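Local coordinates for protein allergen Bos d 2 (Bos taurus, PDB 4WFV) that probably carries pheromones or other small odorant ligands as a secreted member of the lipocalin family, and is a major cow dander allergen, at residues 90-94 and 95-99; 121-125 and 126-130; 132-135 and 136-139; 140-143 and 144-147. All blocks are in the same frame, centred on the assembly; numbering follows the deposited sequence.

Overall arrangement
Four local contacts follow one another along the later part of the lipocalin chain. Contact 1 closes the hairpin between strands 85-93 and 97-105 of the antiparallel sheet; contact 2 starts helix 125-137, contact 3 ends it, and contact 4 turns the chain into strand 146-147. The centres of contacts 2 and 3 lie about 14 Å apart on that one helix. M97 and H92 of contact 1 touch contact 2, about 11 Å away between centres, while I91, H92 and V99 pack on L134 of contact 3. Contacts 3 and 4, about 10 Å between centres, are joined by probable hydrogen bonds from N135 ND2 to N142 OD1 and from V140 N to N135 O. The helix is thus held against the barrel along its length, as in other lipocalins.

Contact 1 (90-94 and 95-99); sequences VIHVS and ENMLV
S94 OG accepts from N96 N at 3.3 Å across the turn of this hairpin, with a further weak bond from M97 N, and CB of M97 lies against the hydroxyl. The serine is folded back over the turn, since OG stands between its own N and carbonyl carbon (chi1 69°). The backbone of the same residue closes the turn: S94 N donates to M97 O over 2.8 Å.

V99 lies five residues on from S94, in strand 97-105, and V99 N reaches H92 O at 2.8 Å in a nearly straight bond of 170°. Its own carbonyl faces two successive amides: V99 O takes a good bond from I91 N at 2.9 Å and a weak one from H92 N. This is a classic beta bulge in the antiparallel hairpin of strands 85-93 and 97-105, part of the lipocalin barrel. CG1 of V99 touches I91 CD1 at 3.8 Å.

On the same face as V99, H92 crosses M97 at about a right angle; M97 SD comes to 3.9 Å from H92 CE1, obliquely to the ring. L134 of helix 125-137 packs on H92 and V99 from that side. V93 and L98 lie side by side on the other face, where CG2 of V93 meets CG of L98 and W16 touches the leucine.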
# COMPACT_ATOMS: atom_id res chain seq x y z
N VAL A 90 5.50 3.91 5.66
CA VAL A 90 6.38 3.82 4.49
C VAL A 90 7.68 3.17 4.95
O VAL A 90 8.42 3.75 5.74
CB VAL A 90 6.65 5.22 3.89
CG1 VAL A 90 7.58 5.09 2.67
CG2 VAL A 90 5.34 5.89 3.50
N ILE A 91 7.96 1.96 4.47
CA ILE A 91 9.12 1.21 4.95
C ILE A 91 10.24 1.14 3.91
O ILE A 91 11.37 0.72 4.21
CB ILE A 91 8.74 -0.21 5.45
CG1 ILE A 91 8.08 -1.04 4.34
CG2 ILE A 91 7.83 -0.11 6.66
CD1 ILE A 91 7.99 -2.52 4.67
N HIS A 92 9.95 1.59 2.69
CA HIS A 92 10.98 1.68 1.66
C HIS A 92 10.49 2.62 0.58
O HIS A 92 9.33 2.56 0.20
CB HIS A 92 11.27 0.30 1.05
CG HIS A 92 12.34 0.32 -0.01
ND1 HIS A 92 12.06 0.52 -1.34
CD2 HIS A 92 13.68 0.18 0.09
CE1 HIS A 92 13.19 0.49 -2.03
NE2 HIS A 92 14.18 0.28 -1.19
N VAL A 93 11.35 3.50 0.10
CA VAL A 93 10.97 4.35 -1.00
C VAL A 93 12.20 4.78 -1.79
O VAL A 93 13.24 5.11 -1.23
CB VAL A 93 10.08 5.55 -0.56
CG1 VAL A 93 10.88 6.55 0.27
CG2 VAL A 93 9.47 6.20 -1.78
N SER A 94 12.06 4.71 -3.11
CA SER A 94 13.13 5.08 -4.03
C SER A 94 12.48 5.82 -5.18
O SER A 94 11.28 6.10 -5.15
CB SER A 94 13.84 3.84 -4.55
OG SER A 94 12.99 3.09 -5.40
N GLU A 95 13.27 6.14 -6.20
CA GLU A 95 12.72 6.82 -7.36
C GLU A 95 11.63 6.00 -8.04
O GLU A 95 10.67 6.57 -8.57
CB GLU A 95 13.84 7.17 -8.35
CG GLU A 95 14.69 8.37 -7.94
CD GLU A 95 13.88 9.65 -7.91
OE1 GLU A 95 12.91 9.77 -8.68
OE2 GLU A 95 14.23 10.55 -7.10
N ASN A 96 11.75 4.68 -8.01
CA ASN A 96 10.87 3.82 -8.80
C ASN A 96 9.95 2.88 -8.02
O ASN A 96 9.11 2.21 -8.61
CB ASN A 96 11.68 3.00 -9.79
CG ASN A 96 12.39 3.87 -10.81
OD1 ASN A 96 13.61 3.77 -10.99
ND2 ASN A 96 11.64 4.73 -11.49
N MET A 97 10.11 2.85 -6.70
CA MET A 97 9.47 1.83 -5.88
C MET A 97 9.10 2.37 -4.50
O MET A 97 9.84 3.17 -3.92
CB MET A 97 10.44 0.66 -5.74
CG MET A 97 10.02 -0.45 -4.85
SD MET A 97 11.39 -1.64 -4.73
CE MET A 97 10.51 -2.87 -3.78
N LEU A 98 7.95 1.94 -3.98
CA LEU A 98 7.53 2.36 -2.65
C LEU A 98 6.87 1.17 -2.00
O LEU A 98 6.05 0.50 -2.62
CB LEU A 98 6.55 3.54 -2.74
CG LEU A 98 6.17 4.25 -1.43
CD1 LEU A 98 5.63 5.67 -1.71
CD2 LEU A 98 5.15 3.45 -0.62
N VAL A 99 7.25 0.87 -0.76
CA VAL A 99 6.63 -0.24 -0.03
C VAL A 99 5.99 0.29 1.25
O VAL A 99 6.64 0.99 2.03
CB VAL A 99 7.63 -1.36 0.32
CG1 VAL A 99 6.92 -2.51 1.01
CG2 VAL A 99 8.32 -1.88 -0.94

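Contact 2 (121-125 and 126-130); sequences TSFTP and EELEK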
# COMPACT_ATOMS: atom_id res chain seq x y z
N THR A 121 5.17 -0.75 -14.30
CA THR A 121 4.10 -1.74 -14.23
C THR A 121 4.57 -3.07 -13.66
O THR A 121 3.84 -4.07 -13.70
CB THR A 121 3.50 -2.00 -15.61
OG1 THR A 121 4.51 -2.48 -16.50
CG2 THR A 121 2.86 -0.74 -16.18
N SER A 122 5.79 -3.11 -13.15
CA SER A 122 6.37 -4.35 -12.66
C SER A 122 7.54 -4.03 -11.74
O SER A 122 8.02 -2.90 -11.69
CB SER A 122 6.86 -5.20 -13.83
OG SER A 122 7.92 -4.53 -14.50
N PHE A 123 7.96 -5.03 -10.98
CA PHE A 123 9.21 -4.99 -10.24
C PHE A 123 10.24 -5.84 -11.00
O PHE A 123 9.93 -6.96 -11.45
CB PHE A 123 9.03 -5.62 -8.86
CG PHE A 123 8.38 -4.72 -7.83
CD1 PHE A 123 8.11 -3.39 -8.09
CD2 PHE A 123 8.09 -5.23 -6.59
CE1 PHE A 123 7.50 -2.59 -7.11
CE2 PHE A 123 7.50 -4.44 -5.60
CZ PHE A 123 7.21 -3.11 -5.87
N THR A 124 11.47 -5.33 -11.10
CA THR A 124 12.59 -6.19 -11.51
C THR A 124 12.85 -7.23 -10.42
O THR A 124 12.37 -7.08 -9.30
CB THR A 124 13.88 -5.39 -11.65
OG1 THR A 124 14.21 -4.82 -10.38
CG2 THR A 124 13.73 -4.28 -12.70
N PRO A 125 13.61 -8.29 -10.74
CA PRO A 125 13.87 -9.28 -9.69
C PRO A 125 14.54 -8.67 -8.46
O PRO A 125 14.21 -9.08 -7.35
CB PRO A 125 14.78 -10.29 -10.40
CG PRO A 125 14.30 -10.22 -11.84
CD PRO A 125 14.06 -8.75 -12.06
N GLU A 126 15.43 -7.70 -8.65
CA GLU A 126 16.03 -7.02 -7.51
C GLU A 126 14.97 -6.33 -6.65
O GLU A 126 15.03 -6.38 -5.43
CB GLU A 126 17.08 -6.01 -7.99
CG GLU A 126 17.68 -5.16 -6.90
CD GLU A 126 18.62 -4.10 -7.45
OE1 GLU A 126 18.93 -4.11 -8.66
OE2 GLU A 126 19.07 -3.26 -6.65
N GLU A 127 14.02 -5.66 -7.29
CA GLU A 127 12.96 -4.98 -6.55
C GLU A 127 12.06 -5.98 -5.84
O GLU A 127 11.65 -5.75 -4.70
CB GLU A 127 12.15 -4.08 -7.49
CG GLU A 127 12.92 -2.85 -7.91
CD GLU A 127 12.21 -2.06 -8.99
OE1 GLU A 127 11.60 -2.66 -9.90
OE2 GLU A 127 12.27 -0.81 -8.91
N LEU A 128 11.76 -7.10 -6.50
CA LEU A 128 10.90 -8.09 -5.88
C LEU A 128 11.61 -8.74 -4.70
O LEU A 128 10.99 -9.02 -3.68
CB LEU A 128 10.44 -9.12 -6.89
CG LEU A 128 9.52 -10.22 -6.38
CD1 LEU A 128 8.18 -9.62 -5.94
CD2 LEU A 128 9.29 -11.26 -7.47
N GLU A 129 12.91 -8.97 -4.83
CA GLU A 129 13.70 -9.51 -3.72
C GLU A 129 13.60 -8.60 -2.50
O GLU A 129 13.38 -9.07 -1.38
CB GLU A 129 15.16 -9.70 -4.15
CG GLU A 129 16.02 -10.53 -3.18
CD GLU A 129 16.62 -9.73 -2.03
OE1 GLU A 129 16.66 -8.49 -2.07
OE2 GLU A 129 17.09 -10.39 -1.07
N LYS A 130 13.76 -7.29 -2.71
CA LYS A 130 13.62 -6.33 -1.61
C LYS A 130 12.23 -6.38 -1.00
O LYS A 130 12.09 -6.40 0.24
CB LYS A 130 13.92 -4.91 -2.11
CG LYS A 130 15.39 -4.64 -2.38
CD LYS A 130 15.58 -3.28 -3.04
CE LYS A 130 17.05 -3.03 -3.37
NZ LYS A 130 17.24 -1.94 -4.36
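T124 and E127 clasp each other at the start of a helix by two reciprocal bonds. T124 N donates to E127 OE1 at 2.9 Å with an angle of 160°, using the anti lone pair of that oxygen, while E127 N donates to T124 OG1 at 3.2 Å. Each residue therefore receives the other's backbone N-H on its side chain, which defines a capping box with T124 as N-cap. The threonine torsion makes this possible: OG1 sits between its backbone N and carbonyl carbon (chi1 61°), facing the first turn. CG of E127 is anti to its carbonyl carbon, which sends the extended chain back toward T124 N, and E127 CG passes 3.4 Å from T124 OG1.

The next shell is backbone and apolar. L128 N binds T124 O at 2.9 Å, and E129 N binds P125 O at 2.8 Å; i to i+4 bonding thus begins at the carbonyl of the N-cap residue itself. F123 precedes the box and leans its CB on E127 CB at 3.7 Å; the two side chains cross at about a right angle, with ring and carboxylate planes 55° apart. F123 CB also lies 4.3 Å from L128 CB, consistent with a hydrophobic staple across the cap. Further along the helix K130 NZ forms a salt bridge with E126 OE2.

F123 also meets the ring of Y20 and touches I19 on strand 17-23, and it packs on M97 of strand 97-105. E127 touches M97 and N96, and L128 touches Y20, placing the first turn of helix 125-137 against side chains from strands 17-23 and 97-105.

Contact 3 (132-135 and 136-139); sequences QQLN and SERG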
# COMPACT_ATOMS: atom_id res chain seq x y z
N GLN A 132 10.05 -8.87 -0.97
CA GLN A 132 9.86 -10.12 -0.24
C GLN A 132 10.65 -10.17 1.07
O GLN A 132 10.16 -10.69 2.06
CB GLN A 132 10.17 -11.32 -1.14
CG GLN A 132 9.15 -11.44 -2.27
CD GLN A 132 9.19 -12.76 -3.01
OE1 GLN A 132 10.08 -13.59 -2.79
NE2 GLN A 132 8.24 -12.96 -3.91
N GLN A 133 11.84 -9.57 1.09
CA GLN A 133 12.60 -9.48 2.32
C GLN A 133 11.90 -8.58 3.34
O GLN A 133 11.83 -8.90 4.54
CB GLN A 133 14.02 -8.97 2.04
CG GLN A 133 14.89 -8.90 3.28
CD GLN A 133 15.15 -10.26 3.89
OE1 GLN A 133 15.24 -11.27 3.18
NE2 GLN A 133 15.26 -10.30 5.21
N LEU A 134 11.36 -7.45 2.88
CA LEU A 134 10.63 -6.56 3.77
C LEU A 134 9.39 -7.26 4.35
O LEU A 134 9.06 -7.08 5.53
CB LEU A 134 10.22 -5.28 3.04
CG LEU A 134 11.36 -4.35 2.64
CD1 LEU A 134 10.89 -3.39 1.55
CD2 LEU A 134 11.91 -3.60 3.84
N ASN A 135 8.72 -8.04 3.52
CA ASN A 135 7.58 -8.83 3.99
C ASN A 135 7.99 -9.75 5.13
O ASN A 135 7.35 -9.78 6.19
CB ASN A 135 6.99 -9.66 2.85
CG ASN A 135 6.23 -8.82 1.84
OD1 ASN A 135 5.94 -7.65 2.08
ND2 ASN A 135 5.92 -9.42 0.70
N SER A 136 9.05 -10.52 4.91
CA SER A 136 9.44 -11.53 5.89
C SER A 136 9.87 -10.90 7.21
O SER A 136 9.60 -11.44 8.27
CB SER A 136 10.54 -12.41 5.30
OG SER A 136 10.03 -13.16 4.22
N GLU A 137 10.52 -9.75 7.13
CA GLU A 137 10.94 -9.01 8.32
C GLU A 137 9.75 -8.62 9.20
O GLU A 137 9.91 -8.36 10.40
CB GLU A 137 11.70 -7.75 7.93
CG GLU A 137 13.07 -8.01 7.32
CD GLU A 137 13.72 -6.76 6.76
OE1 GLU A 137 13.06 -5.69 6.71
OE2 GLU A 137 14.90 -6.84 6.36
N ARG A 138 8.56 -8.60 8.61
CA ARG A 138 7.38 -8.11 9.31
C ARG A 138 6.30 -9.15 9.47
O ARG A 138 5.15 -8.82 9.78
CB ARG A 138 6.84 -6.89 8.59
CG ARG A 138 7.76 -5.72 8.78
CD ARG A 138 7.51 -4.63 7.80
NE ARG A 138 8.43 -3.54 8.08
CZ ARG A 138 9.70 -3.53 7.68
NH1 ARG A 138 10.18 -4.54 6.96
NH2 ARG A 138 10.49 -2.51 8.00
N GLY A 139 6.66 -10.41 9.25
CA GLY A 139 5.72 -11.50 9.44
C GLY A 139 4.60 -11.53 8.42
O GLY A 139 3.52 -12.07 8.68
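The guanidinium of R138 turns back on the helix it follows and meets L134 O at its edge. R138 NH1 donates to L134 O at 3.1 Å, with the oxygen only 6° out of the guanidinium plane. This happens at the end of helix 125-137, a Schellman motif in which G139, with its positive phi, is the C-prime residue. R138 NH1 also holds E137 OE1 at 3.1 Å in a salt bridge, through the anti lone pair of the carboxylate oxygen. Two acceptors on one nitrogen probably fix the rotation of the group. The second flat pair is looser: the carboxylate of E137 and the amide of Q133 have planes 74° apart and cross at about a right angle.

V140 N closes the motif on N135 O and G139 N on S136 O, while R138 N also bonds to N135 O, lying well above that carbonyl plane. Before it, S136 N and E137 N make ordinary helical bonds to Q132 O and Q133 O.

L134 and R138 run side by side, pointing the same way, and both touch I91 on strand 85-93; L134 additionally packs on V99. N135 faces the interior instead, with its OD1 bonded to T114 and its ND2 to N142. The CD2 methyl of L134 lies against one side of the salt bridge, 3.7 Å from both R138 NH1 and E137 OE1.

Contact 4 (140-143 and 144-147); sequences VPNE and NIEN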
# COMPACT_ATOMS: atom_id res chain seq x y z
N VAL A 140 4.85 -10.97 7.24
CA VAL A 140 3.88 -11.03 6.16
C VAL A 140 4.31 -12.14 5.19
O VAL A 140 5.41 -12.11 4.64
CB VAL A 140 3.79 -9.69 5.44
CG1 VAL A 140 2.87 -9.78 4.22
CG2 VAL A 140 3.28 -8.63 6.42
N PRO A 141 3.45 -13.16 5.01
CA PRO A 141 3.87 -14.33 4.24
C PRO A 141 3.93 -14.10 2.73
O PRO A 141 2.95 -13.66 2.11
CB PRO A 141 2.80 -15.38 4.58
CG PRO A 141 1.60 -14.58 4.96
CD PRO A 141 2.11 -13.32 5.60
N ASN A 142 5.07 -14.42 2.14
CA ASN A 142 5.22 -14.24 0.70
C ASN A 142 4.34 -15.19 -0.11
O ASN A 142 4.04 -14.92 -1.27
CB ASN A 142 6.70 -14.33 0.32
CG ASN A 142 7.45 -13.10 0.73
OD1 ASN A 142 7.05 -11.99 0.40
ND2 ASN A 142 8.53 -13.27 1.48
N GLU A 143 3.90 -16.27 0.52
CA GLU A 143 2.98 -17.20 -0.10
C GLU A 143 1.65 -16.53 -0.43
O GLU A 143 0.90 -17.00 -1.28
CB GLU A 143 2.75 -18.40 0.83
CG GLU A 143 3.98 -19.28 1.03
CD GLU A 143 4.93 -18.80 2.13
OE1 GLU A 143 4.71 -17.71 2.71
OE2 GLU A 143 5.89 -19.53 2.43
N ASN A 144 1.36 -15.43 0.26
CA ASN A 144 0.10 -14.72 0.05
C ASN A 144 0.22 -13.47 -0.83
O ASN A 144 -0.69 -12.64 -0.87
CB ASN A 144 -0.55 -14.35 1.38
CG ASN A 144 -1.17 -15.56 2.08
OD1 ASN A 144 -1.26 -16.64 1.50
ND2 ASN A 144 -1.60 -15.37 3.32
N ILE A 145 1.32 -13.36 -1.57
CA ILE A 145 1.44 -12.23 -2.49
C ILE A 145 0.40 -12.35 -3.61
O ILE A 145 0.16 -13.43 -4.15
CB ILE A 145 2.85 -12.16 -3.12
CG1 ILE A 145 3.88 -11.71 -2.10
CG2 ILE A 145 2.84 -11.19 -4.31
CD1 ILE A 145 5.33 -11.80 -2.59
N GLU A 146 -0.23 -11.21 -3.91
CA GLU A 146 -1.18 -11.07 -5.02
C GLU A 146 -0.57 -10.07 -5.99
O GLU A 146 -0.05 -9.04 -5.57
CB GLU A 146 -2.52 -10.52 -4.51
CG GLU A 146 -3.32 -11.46 -3.59
CD GLU A 146 -4.18 -12.44 -4.37
OE1 GLU A 146 -4.88 -12.02 -5.32
OE2 GLU A 146 -4.17 -13.65 -4.04
N ASN A 147 -0.62 -10.36 -7.29
CA ASN A 147 -0.26 -9.35 -8.28
C ASN A 147 -1.50 -8.54 -8.62
O ASN A 147 -2.42 -9.04 -9.25
CB ASN A 147 0.35 -9.97 -9.54
CG ASN A 147 0.78 -8.91 -10.55
OD1 ASN A 147 0.02 -7.99 -10.87
ND2 ASN A 147 2.01 -9.03 -11.05
O HOH W 1 -1.59 -18.40 -0.36
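P141 O receives N144 N at 3.0 Å with an N-H...O angle of 156°, and one residue later N142 O receives I145 N at 3.1 Å and 161°. Both donors stand well above the carbonyl planes, as expected when each bond spans only three residues. A single water bridges E143 and N144, donating to E143 O at 3.0 Å and to N144 OD1 at 2.6 Å.

The side chains follow the same three-residue spacing. N142 and I145 lie alongside each other and point the same way, with CD1 of the isoleucine 3.5 Å from N142 OD1. CG1 of I145 is anti to its carbonyl carbon (chi1 -72°), a placement that brings I145 CG1 over N142 O at 3.3 Å. N144 crosses P141 obliquely, and N144 ND2 approaches the CG of P141 at 3.7 Å.

The polar ends of both asparagines are tied to other parts of the chain. N142 gives its ND2 to Q132 O, linking the turn to helix 125-137. N144 donates through ND2 to A23 O. I145 packs on Y131 and Q132 of the helix and on Y20 and A22 of strand 17-23, while E146 pairs by backbone bonds with A21. Successive three-residue bonds of 3-10 type around residues 142-143 thus carry the lipocalin chain from its C-terminal helix into strand 146-147 at the edge of the sheet.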